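Local structure of polymerase subunit PA (Dhori virus, 4CGS) at residues C39-V44 against V62-P67; P58-N63 against L90-E95; N86-L91 against G98-V103; I120-S125 against P132-Y137. The protein probably binds RNA as part of the viral polymerase, this chain being the N-terminal domain of PA, equivalent to the cap-snatching domain of related orthomyxoviruses. All blocks are in the same frame, centred on the assembly; numbering follows the deposited sequence. Where two conformers were deposited one is given.

Contact 1: C39-V44 against V62-P67; sequences CIKYTV and VNMWTP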
loop_
_atom_site.group_PDB
_atom_site.type_symbol
_atom_site.label_atom_id
_atom_site.label_comp_id
_atom_site.label_asym_id
_atom_site.label_seq_id
_atom_site.Cartn_x
_atom_site.Cartn_y
_atom_site.Cartn_z
ATOM N N CYS A 39 -5.998 4.116 2.881
ATOM C CA CYS A 39 -5.034 4.586 3.850
ATOM C C CYS A 39 -4.154 3.483 4.380
ATOM O O CYS A 39 -2.974 3.682 4.642
ATOM C CB CYS A 39 -5.683 5.286 5.039
ATOM S SG CYS A 39 -6.453 6.893 4.687
ATOM N N ILE A 40 -4.682 2.273 4.526
ATOM C CA ILE A 40 -3.882 1.094 4.873
ATOM C C ILE A 40 -2.842 0.866 3.782
ATOM O O ILE A 40 -1.661 0.627 4.069
ATOM C CB ILE A 40 -4.767 -0.143 5.103
ATOM C CG1 ILE A 40 -5.613 0.010 6.412
ATOM C CG2 ILE A 40 -3.899 -1.424 5.207
ATOM C CD1 ILE A 40 -6.620 -1.101 6.621
ATOM N N LYS A 41 -3.285 0.887 2.505
ATOM C CA LYS A 41 -2.374 0.705 1.388
ATOM C C LYS A 41 -1.253 1.734 1.413
ATOM O O LYS A 41 -0.090 1.391 1.242
ATOM C CB LYS A 41 -3.152 0.801 0.115
ATOM C CG LYS A 41 -2.313 0.663 -1.158
ATOM C CD LYS A 41 -3.206 0.828 -2.363
ATOM C CE LYS A 41 -2.453 0.944 -3.655
ATOM N NZ LYS A 41 -3.456 0.883 -4.801
ATOM N N TYR A 42 -1.558 2.996 1.642
ATOM C CA TYR A 42 -0.565 4.041 1.705
ATOM C C TYR A 42 0.419 3.798 2.825
ATOM O O TYR A 42 1.643 3.975 2.684
ATOM C CB TYR A 42 -1.173 5.407 1.743
ATOM C CG TYR A 42 -0.193 6.530 1.588
ATOM C CD1 TYR A 42 0.366 6.791 0.327
ATOM C CD2 TYR A 42 0.247 7.282 2.667
ATOM C CE1 TYR A 42 1.276 7.800 0.115
ATOM C CE2 TYR A 42 1.174 8.318 2.479
ATOM C CZ TYR A 42 1.650 8.597 1.218
ATOM O OH TYR A 42 2.570 9.611 1.021
ATOM N N THR A 43 -0.115 3.495 3.987
ATOM C CA THR A 43 0.686 3.225 5.164
ATOM C C THR A 43 1.631 2.048 4.909
ATOM O O THR A 43 2.812 2.061 5.330
ATOM C CB THR A 43 -0.165 2.995 6.439
ATOM O OG1 THR A 43 -1.055 4.094 6.613
ATOM C CG2 THR A 43 0.733 2.920 7.663
ATOM N N VAL A 44 1.191 1.017 4.208
ATOM C CA VAL A 44 2.024 -0.101 3.841
ATOM C C VAL A 44 3.169 0.392 2.945
ATOM O O VAL A 44 4.319 0.038 3.162
ATOM C CB VAL A 44 1.204 -1.232 3.200
ATOM C CG1 VAL A 44 2.173 -2.214 2.478
ATOM C CG2 VAL A 44 0.374 -1.930 4.252
ATOM N N VAL A 62 7.952 6.863 -3.629
ATOM C CA VAL A 62 6.550 6.545 -3.486
ATOM C C VAL A 62 5.768 7.354 -4.448
ATOM O O VAL A 62 5.750 8.588 -4.342
ATOM C CB VAL A 62 6.030 6.780 -2.001
ATOM C CG1 VAL A 62 4.516 6.548 -1.937
ATOM C CG2 VAL A 62 6.756 5.884 -0.984
ATOM N N ASN A 63 5.088 6.703 -5.398
ATOM C CA ASN A 63 4.242 7.407 -6.374
ATOM C C ASN A 63 2.791 7.508 -5.871
ATOM O O ASN A 63 2.045 8.347 -6.374
ATOM C CB ASN A 63 4.230 6.638 -7.721
ATOM C CG ASN A 63 5.487 6.630 -8.474
ATOM O OD1 ASN A 63 5.800 5.628 -9.122
ATOM N ND2 ASN A 63 6.244 7.715 -8.406
ATOM N N MET A 64 2.314 6.643 -4.987
ATOM C CA MET A 64 0.950 6.719 -4.550
ATOM C C MET A 64 0.639 8.075 -3.977
ATOM O O MET A 64 1.442 8.656 -3.232
ATOM C CB MET A 64 0.645 5.656 -3.540
ATOM C CG MET A 64 -0.779 5.593 -3.153
ATOM S SD MET A 64 -1.137 4.203 -2.028
ATOM C CE MET A 64 -2.838 4.550 -1.589
ATOM N N TRP A 65 -0.496 8.589 -4.360
ATOM C CA TRP A 65 -1.002 9.928 -3.977
ATOM C C TRP A 65 -0.156 11.089 -4.506
ATOM O O TRP A 65 -0.297 12.202 -4.007
ATOM C CB TRP A 65 -1.253 10.016 -2.469
ATOM C CG TRP A 65 -2.380 9.175 -1.980
ATOM C CD1 TRP A 65 -3.371 8.482 -2.676
ATOM C CD2 TRP A 65 -2.650 8.905 -0.579
ATOM N NE1 TRP A 65 -4.214 7.857 -1.797
ATOM C CE2 TRP A 65 -3.859 8.104 -0.533
ATOM C CE3 TRP A 65 -2.083 9.321 0.616
ATOM C CZ2 TRP A 65 -4.380 7.693 0.670
ATOM C CZ3 TRP A 65 -2.656 8.921 1.789
ATOM C CH2 TRP A 65 -3.758 8.109 1.827
ATOM N N THR A 66 0.590 10.859 -5.585
ATOM C CA THR A 66 1.197 11.871 -6.373
ATOM C C THR A 66 0.570 11.895 -7.752
ATOM O O THR A 66 -0.046 10.896 -8.195
ATOM C CB THR A 66 2.710 11.734 -6.502
ATOM O OG1 THR A 66 3.019 10.678 -7.452
ATOM C CG2 THR A 66 3.375 11.487 -5.095
ATOM N N PRO A 67 0.587 13.042 -8.417
ATOM C CA PRO A 67 -0.011 13.103 -9.770
ATOM C C PRO A 67 0.621 12.189 -10.740
ATOM O O PRO A 67 1.789 12.017 -10.647
ATOM C CB PRO A 67 0.186 14.582 -10.166
ATOM C CG PRO A 67 0.367 15.320 -8.895
ATOM C CD PRO A 67 1.020 14.372 -7.923
#
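An offset aromatic stack joins Tyr42, near the end of helix 31-44, to Trp65 in the type II beta turn Asn63-Thr66, which links strand 57-62 to helix 68-78. The rings lie nearly flat on each other, with planes 18° apart and the centroid of the Tyr42 ring 4.2 Å from that of the six-membered Trp65 ring. The closest touch is Trp65 CZ3 at 3.4 Å from Tyr42 CG, and Tyr42 CB adds a CH-pi contact over the indole face. With CG placed anti to the backbone N (chi1 -171°), Tyr42 carries its ring out over the turn. Met64 works at the rim of that ring: its SD lies 3.8 Å from Tyr42 CD1, a Met-aromatic contact made at the edge. The extended Met64 chain then ends with CE 3.8 Å from Lys41 CD, so the aliphatic part of the lysine packs on the thioether. No hydrogen bond crosses between the two segments. Trp65 NE1 is bonded to Glu38 instead, and a glycerol, probably from the crystallisation liquor, is hydrogen-bonded to Met64 O. At the edge of the indole a second sulfur completes the packing, Cys39 SG standing 4.1 Å from Trp65 CH2.

Contact 2: P58-N63 against L90-E95; sequences PRYIVN and LLDLKE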
loop_
_atom_site.group_PDB
_atom_site.type_symbol
_atom_site.label_atom_id
_atom_site.label_comp_id
_atom_site.label_asym_id
_atom_site.label_seq_id
_atom_site.Cartn_x
_atom_site.Cartn_y
_atom_site.Cartn_z
ATOM N N PRO A 58 17.193 7.365 -0.125
ATOM C CA PRO A 58 16.046 6.439 -0.034
ATOM C C PRO A 58 16.049 5.451 -1.215
ATOM O O PRO A 58 16.238 5.821 -2.370
ATOM C CB PRO A 58 14.831 7.434 -0.081
ATOM C CG PRO A 58 15.334 8.635 0.654
ATOM C CD PRO A 58 16.797 8.738 0.287
ATOM N N ARG A 59 15.803 4.198 -0.872
ATOM C CA ARG A 59 15.679 3.123 -1.859
ATOM C C ARG A 59 14.489 3.300 -2.753
ATOM O O ARG A 59 14.490 2.878 -3.888
ATOM C CB ARG A 59 15.691 1.796 -1.164
ATOM C CG ARG A 59 15.438 0.602 -2.061
ATOM C CD ARG A 59 15.568 -0.657 -1.232
ATOM N NE ARG A 59 15.042 -1.832 -1.934
ATOM C CZ ARG A 59 14.926 -3.055 -1.463
ATOM N NH1 ARG A 59 15.193 -3.294 -0.213
ATOM N NH2 ARG A 59 14.380 -3.981 -2.220
ATOM N N TYR A 60 13.419 3.857 -2.213
ATOM C CA TYR A 60 12.135 3.906 -2.875
ATOM C C TYR A 60 11.684 5.295 -3.165
ATOM O O TYR A 60 11.984 6.218 -2.390
ATOM C CB TYR A 60 11.041 3.280 -1.986
ATOM C CG TYR A 60 11.232 1.801 -1.788
ATOM C CD1 TYR A 60 10.737 0.850 -2.688
ATOM C CD2 TYR A 60 11.955 1.303 -0.696
ATOM C CE1 TYR A 60 10.900 -0.511 -2.476
ATOM C CE2 TYR A 60 12.104 -0.035 -0.471
ATOM C CZ TYR A 60 11.569 -0.956 -1.356
ATOM O OH TYR A 60 11.778 -2.308 -1.079
ATOM N N ILE A 61 11.013 5.465 -4.287
ATOM C CA ILE A 61 10.172 6.628 -4.581
ATOM C C ILE A 61 8.732 6.201 -4.453
ATOM O O ILE A 61 8.333 5.221 -5.075
ATOM C CB ILE A 61 10.445 7.167 -6.006
ATOM C CG1 ILE A 61 11.929 7.596 -6.102
ATOM C CG2 ILE A 61 9.515 8.308 -6.329
ATOM C CD1 ILE A 61 12.373 7.943 -7.546
ATOM N N VAL A 62 7.952 6.863 -3.629
ATOM C CA VAL A 62 6.550 6.545 -3.486
ATOM C C VAL A 62 5.768 7.354 -4.448
ATOM O O VAL A 62 5.750 8.588 -4.342
ATOM C CB VAL A 62 6.030 6.780 -2.001
ATOM C CG1 VAL A 62 4.516 6.548 -1.937
ATOM C CG2 VAL A 62 6.756 5.884 -0.984
ATOM N N ASN A 63 5.088 6.703 -5.398
ATOM C CA ASN A 63 4.242 7.407 -6.374
ATOM C C ASN A 63 2.791 7.508 -5.871
ATOM O O ASN A 63 2.045 8.347 -6.374
ATOM C CB ASN A 63 4.230 6.638 -7.721
ATOM C CG ASN A 63 5.487 6.630 -8.474
ATOM O OD1 ASN A 63 5.800 5.628 -9.122
ATOM N ND2 ASN A 63 6.244 7.715 -8.406
ATOM N N LEU A 90 5.303 2.230 -5.846
ATOM C CA LEU A 90 6.641 2.606 -5.516
ATOM C C LEU A 90 7.609 2.244 -6.667
ATOM O O LEU A 90 7.368 1.310 -7.417
ATOM C CB LEU A 90 7.199 1.959 -4.219
ATOM C CG LEU A 90 6.378 1.953 -2.955
ATOM C CD1 LEU A 90 5.446 0.740 -2.895
ATOM C CD2 LEU A 90 7.265 2.051 -1.717
ATOM N N LEU A 91 8.712 2.984 -6.792
ATOM C CA LEU A 91 9.847 2.596 -7.561
ATOM C C LEU A 91 10.932 2.087 -6.603
ATOM O O LEU A 91 11.285 2.811 -5.680
ATOM C CB LEU A 91 10.336 3.727 -8.418
ATOM C CG LEU A 91 9.393 4.432 -9.358
ATOM C CD1 LEU A 91 10.127 5.510 -10.139
ATOM C CD2 LEU A 91 8.647 3.423 -10.239
ATOM N N ASP A 92 11.453 0.869 -6.827
ATOM C CA ASP A 92 12.495 0.300 -6.031
ATOM C C ASP A 92 13.795 0.549 -6.809
ATOM O O ASP A 92 14.030 -0.079 -7.848
ATOM C CB ASP A 92 12.245 -1.180 -5.865
ATOM C CG ASP A 92 13.329 -1.888 -5.090
ATOM O OD1 ASP A 92 14.435 -1.370 -4.902
ATOM O OD2 ASP A 92 13.063 -3.046 -4.632
ATOM N N LEU A 93 14.592 1.510 -6.346
ATOM C CA LEU A 93 15.781 1.922 -7.080
ATOM C C LEU A 93 16.951 0.937 -6.913
ATOM O O LEU A 93 17.968 0.959 -7.670
ATOM C CB LEU A 93 16.173 3.315 -6.648
ATOM C CG LEU A 93 15.083 4.398 -6.723
ATOM C CD1 LEU A 93 15.634 5.779 -6.371
ATOM C CD2 LEU A 93 14.481 4.376 -8.130
ATOM N N LYS A 94 16.861 0.064 -5.927
ATOM C CA LYS A 94 17.909 -1.005 -5.719
ATOM C C LYS A 94 17.687 -2.097 -6.703
ATOM O O LYS A 94 18.623 -2.454 -7.455
ATOM C CB LYS A 94 17.894 -1.475 -4.284
ATOM C CG LYS A 94 18.813 -2.635 -4.053
ATOM C CD LYS A 94 18.603 -3.175 -2.654
ATOM C CE LYS A 94 19.464 -4.383 -2.375
ATOM N NZ LYS A 94 19.075 -4.909 -1.054
ATOM N N GLU A 95 16.504 -2.648 -6.704
ATOM C CA GLU A 95 16.158 -3.798 -7.555
ATOM C C GLU A 95 15.758 -3.383 -8.981
ATOM O O GLU A 95 15.689 -4.250 -9.875
ATOM C CB GLU A 95 15.070 -4.657 -6.890
ATOM C CG GLU A 95 15.517 -5.262 -5.572
ATOM C CD GLU A 95 16.714 -6.154 -5.681
ATOM O OE1 GLU A 95 16.910 -6.711 -6.765
ATOM O OE2 GLU A 95 17.426 -6.287 -4.668
#
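Arg59 and Asp92 form a salt bridge at one end of the antiparallel ladder between strands 57-62 and 90-92 of the mixed sheet. Arg59 buries the most surface here. Its chain, extended from CG to NE, brings the guanidinium side-on to the carboxylate: Arg59 NE donates to Asp92 OD1 at 3.1 Å and Arg59 NH2 to Asp92 OD2 at 2.9 Å. The two flat groups are turned 49° against each other, so NE meets OD1 from above the carboxylate plane. Tyr60 OH and Lys94 CD cover opposite faces of the guanidinium. OD1 also accepts from Lys94 N, closing an Asx turn, and from Glu95 N, completing an Asx motif; these bonds probably fix the rotation of the carboxylate, while OD2 is hydrogen-bonded to Tyr137 OH.

Further along the ladder, Ile61 and Leu91 are a hydrogen-bonded pair, joined by Ile61 N to Leu91 O (3.0 Å) and Leu91 N to Ile61 O (2.8 Å). On their face of the sheet Ile61 CD1 reaches Leu93 CD1 at 4.1 Å. Leu90, in the non-hydrogen-bonded pair with Val62, serves the other face with one methyl: CD2 lies 3.8 Å from Tyr60 CD1 and 3.9 Å from Val62 CG2.

Contact 3: N86-L91 against G98-V103; sequences NVPDLL and GVYVKV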
loop_
_atom_site.group_PDB
_atom_site.type_symbol
_atom_site.label_atom_id
_atom_site.label_comp_id
_atom_site.label_asym_id
_atom_site.label_seq_id
_atom_site.Cartn_x
_atom_site.Cartn_y
_atom_site.Cartn_z
ATOM N N ASN A 86 -2.163 2.131 -14.761
ATOM C CA ASN A 86 -1.842 2.662 -13.424
ATOM C C ASN A 86 -0.323 2.572 -13.158
ATOM O O ASN A 86 0.322 1.587 -13.464
ATOM C CB ASN A 86 -2.559 1.731 -12.372
ATOM C CG ASN A 86 -2.334 0.188 -12.624
ATOM O OD1 ASN A 86 -2.584 -0.381 -13.769
ATOM N ND2 ASN A 86 -1.973 -0.520 -11.546
ATOM N N VAL A 87 0.233 3.651 -12.606
ATOM C CA VAL A 87 1.666 3.711 -12.324
ATOM C C VAL A 87 1.984 2.880 -11.073
ATOM O O VAL A 87 1.162 2.612 -10.215
ATOM C CB VAL A 87 2.198 5.170 -12.124
ATOM C CG1 VAL A 87 1.803 6.041 -13.283
ATOM C CG2 VAL A 87 1.702 5.775 -10.823
ATOM N N PRO A 88 3.223 2.318 -10.999
ATOM C CA PRO A 88 3.543 1.568 -9.769
ATOM C C PRO A 88 3.405 2.447 -8.547
ATOM O O PRO A 88 3.757 3.647 -8.579
ATOM C CB PRO A 88 4.980 1.101 -10.017
ATOM C CG PRO A 88 5.182 1.228 -11.495
ATOM C CD PRO A 88 4.353 2.303 -11.954
ATOM N N ASP A 89 3.020 1.851 -7.425
ATOM C CA ASP A 89 2.920 2.559 -6.149
ATOM C C ASP A 89 4.252 3.026 -5.585
ATOM O O ASP A 89 4.355 4.089 -4.983
ATOM C CB ASP A 89 2.135 1.658 -5.140
ATOM C CG ASP A 89 0.763 1.369 -5.608
ATOM O OD1 ASP A 89 0.022 2.394 -5.869
ATOM O OD2 ASP A 89 0.369 0.199 -5.676
ATOM N N LEU A 90 5.303 2.230 -5.846
ATOM C CA LEU A 90 6.641 2.606 -5.516
ATOM C C LEU A 90 7.609 2.244 -6.667
ATOM O O LEU A 90 7.368 1.310 -7.417
ATOM C CB LEU A 90 7.199 1.959 -4.219
ATOM C CG LEU A 90 6.378 1.953 -2.955
ATOM C CD1 LEU A 90 5.446 0.740 -2.895
ATOM C CD2 LEU A 90 7.265 2.051 -1.717
ATOM N N LEU A 91 8.712 2.984 -6.792
ATOM C CA LEU A 91 9.847 2.596 -7.561
ATOM C C LEU A 91 10.932 2.087 -6.603
ATOM O O LEU A 91 11.285 2.811 -5.680
ATOM C CB LEU A 91 10.336 3.727 -8.418
ATOM C CG LEU A 91 9.393 4.432 -9.358
ATOM C CD1 LEU A 91 10.127 5.510 -10.139
ATOM C CD2 LEU A 91 8.647 3.423 -10.239
ATOM N N GLY A 98 9.214 -1.787 -10.409
ATOM C CA GLY A 98 8.050 -1.073 -10.009
ATOM C C GLY A 98 7.270 -1.960 -9.058
ATOM O O GLY A 98 7.048 -3.131 -9.369
ATOM N N VAL A 99 6.835 -1.411 -7.961
ATOM C CA VAL A 99 6.142 -2.150 -6.919
ATOM C C VAL A 99 4.697 -1.703 -6.876
ATOM O O VAL A 99 4.407 -0.542 -6.729
ATOM C CB VAL A 99 6.820 -1.963 -5.540
ATOM C CG1 VAL A 99 6.093 -2.807 -4.480
ATOM C CG2 VAL A 99 8.306 -2.297 -5.597
ATOM N N TYR A 100 3.777 -2.672 -6.922
ATOM C CA TYR A 100 2.346 -2.411 -6.778
ATOM C C TYR A 100 1.951 -3.048 -5.442
ATOM O O TYR A 100 2.396 -4.161 -5.154
ATOM C CB TYR A 100 1.568 -3.011 -7.906
ATOM C CG TYR A 100 1.982 -2.561 -9.311
ATOM C CD1 TYR A 100 2.993 -3.206 -9.930
ATOM C CD2 TYR A 100 1.349 -1.498 -9.974
ATOM C CE1 TYR A 100 3.443 -2.872 -11.202
ATOM C CE2 TYR A 100 1.780 -1.130 -11.287
ATOM C CZ TYR A 100 2.804 -1.863 -11.847
ATOM O OH TYR A 100 3.281 -1.549 -13.143
ATOM N N VAL A 101 1.124 -2.359 -4.668
ATOM C CA VAL A 101 0.654 -2.885 -3.362
ATOM C C VAL A 101 -0.837 -3.139 -3.459
ATOM O O VAL A 101 -1.603 -2.247 -3.872
ATOM C CB VAL A 101 0.960 -1.882 -2.274
ATOM C CG1 VAL A 101 0.402 -2.331 -0.918
ATOM C CG2 VAL A 101 2.450 -1.640 -2.151
ATOM N N LYS A 102 -1.246 -4.312 -3.040
ATOM C CA LYS A 102 -2.605 -4.714 -2.954
ATOM C C LYS A 102 -2.946 -5.228 -1.542
ATOM O O LYS A 102 -2.268 -6.138 -1.039
ATOM C CB LYS A 102 -2.923 -5.763 -4.108
ATOM C CG LYS A 102 -2.840 -5.287 -5.575
ATOM C CD LYS A 102 -3.548 -6.232 -6.567
ATOM C CE LYS A 102 -3.749 -5.623 -7.977
ATOM N NZ LYS A 102 -4.695 -6.368 -8.909
ATOM N N VAL A 103 -3.995 -4.688 -0.961
ATOM C CA VAL A 103 -4.489 -5.090 0.332
ATOM C C VAL A 103 -5.768 -5.913 0.152
ATOM O O VAL A 103 -6.749 -5.481 -0.432
ATOM C CB VAL A 103 -4.801 -3.881 1.249
ATOM C CG1 VAL A 103 -5.354 -4.344 2.588
ATOM C CG2 VAL A 103 -3.558 -3.017 1.383
HETATM O O HOH W 1 2.626 0.863 -14.699
#
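Val99 O receives two backbone N-H groups, from Leu90 at 3.0 Å (N to O) and, weakly because strongly bent, from Asp89. With both residues facing Val99, this is a classic beta bulge, set at the start of the hairpin of strands 90-92 and 97-104. The regular ladder resumes with Val99 N donating to Leu90 O at 2.8 Å. From within the bulge the Asp89 side chain reaches along the neighbouring strand: OD2 accepts from Val101 N at 2.9 Å through its anti lone pair, in a nearly straight bond (174°). Lys41 adds a long, weak ion pair to the other oxygen, OD1.

Pro88 lies alongside Tyr100, its CA 4.0 Å from the ring centroid in a CH-pi contact over the face. At the ring edge, a water donates both to Tyr100 OH, at 2.9 Å, and to Asn86 O, at 2.7 Å; the hydroxyl is also bonded to Glu119. On the side of Leu90 the packing is apolar, CD1 touching Val99 CG1 and Val101 CG2. Pro88-Asp89 is consistent with the Pro-Asp signature of PD-(D/E)XK-type PA domains. Chemically, the carboxylate continues the strand pairing where the backbones diverge, and so satisfies an amide of the buried Val101.

Contact 4: I120-S125 against P132-Y137; sequences IFVRVS and PITREY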
loop_
_atom_site.group_PDB
_atom_site.type_symbol
_atom_site.label_atom_id
_atom_site.label_comp_id
_atom_site.label_asym_id
_atom_site.label_seq_id
_atom_site.Cartn_x
_atom_site.Cartn_y
_atom_site.Cartn_z
ATOM N N ILE A 120 7.010 -5.990 -9.304
ATOM C CA ILE A 120 6.768 -6.746 -8.102
ATOM C C ILE A 120 5.384 -6.363 -7.581
ATOM O O ILE A 120 5.074 -5.197 -7.388
ATOM C CB ILE A 120 7.826 -6.423 -6.985
ATOM C CG1 ILE A 120 9.192 -6.849 -7.428
ATOM C CG2 ILE A 120 7.340 -7.044 -5.624
ATOM C CD1 ILE A 120 9.399 -8.323 -7.510
ATOM N N PHE A 121 4.542 -7.346 -7.255
ATOM C CA PHE A 121 3.241 -7.105 -6.658
ATOM C C PHE A 121 3.267 -7.592 -5.191
ATOM O O PHE A 121 3.139 -8.749 -4.916
ATOM C CB PHE A 121 2.148 -7.845 -7.457
ATOM C CG PHE A 121 1.694 -7.156 -8.764
ATOM C CD1 PHE A 121 2.589 -7.054 -9.816
ATOM C CD2 PHE A 121 0.420 -6.599 -8.926
ATOM C CE1 PHE A 121 2.243 -6.485 -11.013
ATOM C CE2 PHE A 121 0.096 -5.969 -10.113
ATOM C CZ PHE A 121 1.006 -5.948 -11.171
ATOM N N VAL A 122 3.337 -6.626 -4.289
ATOM C CA VAL A 122 3.194 -6.864 -2.832
ATOM C C VAL A 122 1.735 -7.093 -2.569
ATOM O O VAL A 122 0.868 -6.205 -2.846
ATOM C CB VAL A 122 3.751 -5.672 -2.024
ATOM C CG1 VAL A 122 3.271 -5.684 -0.594
ATOM C CG2 VAL A 122 5.296 -5.639 -2.139
ATOM N N ARG A 123 1.433 -8.254 -1.967
ATOM C CA ARG A 123 0.057 -8.710 -1.762
ATOM C C ARG A 123 -0.085 -9.142 -0.321
ATOM O O ARG A 123 0.552 -10.093 0.128
ATOM C CB ARG A 123 -0.346 -9.863 -2.692
ATOM C CG ARG A 123 -0.624 -9.431 -4.157
ATOM C CD ARG A 123 -0.977 -10.657 -4.992
ATOM N NE ARG A 123 -1.716 -10.349 -6.242
ATOM C CZ ARG A 123 -1.274 -10.540 -7.498
ATOM N NH1 ARG A 123 -0.038 -11.021 -7.728
ATOM N NH2 ARG A 123 -2.106 -10.303 -8.543
ATOM N N VAL A 124 -0.846 -8.363 0.443
ATOM C CA VAL A 124 -0.975 -8.565 1.884
ATOM C C VAL A 124 -2.418 -8.587 2.260
ATOM O O VAL A 124 -3.258 -7.869 1.676
ATOM C CB VAL A 124 -0.207 -7.485 2.669
ATOM C CG1 VAL A 124 1.295 -7.496 2.398
ATOM C CG2 VAL A 124 -0.737 -6.077 2.463
ATOM N N SER A 125 -2.762 -9.322 3.326
ATOM C CA SER A 125 -4.138 -9.363 3.850
ATOM C C SER A 125 -4.273 -8.458 5.015
ATOM O O SER A 125 -3.321 -8.120 5.714
ATOM C CB SER A 125 -4.561 -10.764 4.239
ATOM O OG SER A 125 -4.011 -11.126 5.506
ATOM N N PRO A 132 3.539 -15.560 -0.999
ATOM C CA PRO A 132 4.913 -16.123 -0.989
ATOM C C PRO A 132 5.906 -15.162 -1.666
ATOM O O PRO A 132 7.045 -14.995 -1.195
ATOM C CB PRO A 132 4.733 -17.403 -1.770
ATOM C CG PRO A 132 3.338 -17.851 -1.402
ATOM C CD PRO A 132 2.523 -16.592 -1.339
ATOM N N ILE A 133 5.558 -14.583 -2.825
ATOM C CA ILE A 133 6.459 -13.659 -3.489
ATOM C C ILE A 133 6.689 -12.377 -2.690
ATOM O O ILE A 133 7.797 -11.865 -2.639
ATOM C CB ILE A 133 5.953 -13.256 -4.878
ATOM C CG1 ILE A 133 6.190 -14.461 -5.836
ATOM C CG2 ILE A 133 6.627 -11.941 -5.410
ATOM C CD1 ILE A 133 7.595 -14.490 -6.399
ATOM N N THR A 134 5.668 -11.929 -1.968
ATOM C CA THR A 134 5.786 -10.791 -1.108
ATOM C C THR A 134 6.803 -11.068 0.020
ATOM O O THR A 134 7.662 -10.250 0.315
ATOM C CB THR A 134 4.425 -10.427 -0.531
ATOM O OG1 THR A 134 3.556 -10.153 -1.617
ATOM C CG2 THR A 134 4.483 -9.248 0.397
ATOM N N ARG A 135 6.664 -12.209 0.673
ATOM C CA ARG A 135 7.567 -12.582 1.771
ATOM C C ARG A 135 9.007 -12.712 1.339
ATOM O O ARG A 135 9.912 -12.507 2.133
ATOM C CB ARG A 135 7.119 -13.942 2.405
ATOM C CG ARG A 135 5.724 -13.945 2.909
ATOM C CD ARG A 135 5.474 -15.266 3.546
ATOM N NE ARG A 135 5.520 -16.460 2.751
ATOM C CZ ARG A 135 4.487 -17.265 2.449
ATOM N NH1 ARG A 135 3.205 -16.923 2.581
ATOM N NH2 ARG A 135 4.786 -18.446 1.878
ATOM N N GLU A 136 9.237 -13.102 0.086
ATOM C CA GLU A 136 10.567 -13.245 -0.399
ATOM C C GLU A 136 11.173 -11.932 -0.833
ATOM O O GLU A 136 12.370 -11.711 -0.673
ATOM C CB GLU A 136 10.565 -14.222 -1.585
ATOM C CG GLU A 136 11.897 -14.375 -2.268
ATOM C CD GLU A 136 12.966 -15.058 -1.417
ATOM O OE1 GLU A 136 12.625 -16.037 -0.701
ATOM O OE2 GLU A 136 14.152 -14.602 -1.482
ATOM N N TYR A 137 10.330 -11.054 -1.383
ATOM C CA TYR A 137 10.759 -9.750 -1.844
ATOM C C TYR A 137 11.130 -8.860 -0.673
ATOM O O TYR A 137 12.163 -8.209 -0.675
ATOM C CB TYR A 137 9.694 -9.076 -2.711
ATOM C CG TYR A 137 9.972 -7.630 -2.935
ATOM C CD1 TYR A 137 11.006 -7.231 -3.769
ATOM C CD2 TYR A 137 9.255 -6.670 -2.325
ATOM C CE1 TYR A 137 11.258 -5.890 -3.972
ATOM C CE2 TYR A 137 9.513 -5.320 -2.510
ATOM C CZ TYR A 137 10.515 -4.938 -3.328
ATOM O OH TYR A 137 10.879 -3.598 -3.450
#
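Thr134 and Tyr137, one turn apart on helix 132-137, make the close part of this contact with strand 119-125, whereas the far side of the helix faces solvent. Thr134 OG1 accepts from Arg123 N at 2.9 Å in a fairly straight bond. The threonine hydroxyl stands beside its own backbone N (chi1 -59°), which leaves CG2 for the valines: it lies 3.9 Å from Val122 CG1 and 4.2 Å from Val124 CG1, crossing both side chains at about a right angle. OG1 is also hydrogen-bonded to Ser131 OG, just before the helix.

At the other end of the helix the contact is wholly apolar. Ile120 CG2 sits over one face of the Tyr137 ring, 3.9 Å from its centroid and only 16° off the normal, a CH-pi contact, while Val122 CG2 approaches Tyr137 CD2 obliquely at 4.1 Å. Beyond, Tyr137 OH is hydrogen-bonded to Tyr60 OH, besides its bond to Asp92. Packing loosens at Ile133, which points at the strand yet keeps its CG2 4.8 Å from Phe121 O, and Pro132, Arg135 and Glu136 lie on the exposed side. The axes of segments 120-125 and 132-137 lie 110° apart in direction and approach to 7.1 Å. The arrangement is that of a short helix laid across an outermost strand of a mixed beta sheet in an alpha/beta domain, with a threonine hydroxyl accepting from a strand amide.

Overall arrangement
Along the chain contact 1 runs into contact 2 through Val62 and Asn63, contact 2 shares Leu90 and Leu91 with contact 3, and contact 4 lies last. Contacts 2, 3 and 4 step across one mixed sheet in the order of its strands, 57-62, 90-92, 97-104 and 119-125. Contact 1 sits off this path, tying helix 31-44 to the loop that leaves strand 57-62; its centre is about 9 Å from that of contact 3 and about 17 Å from that of contact 4. Asp89 O, probably bonded to Asn63 N, joins contacts 1 and 3, while Tyr137 OH links contact 4 back to contact 2. Strand pairing thus builds contacts 2 and 3, helix-on-strand packing contact 4.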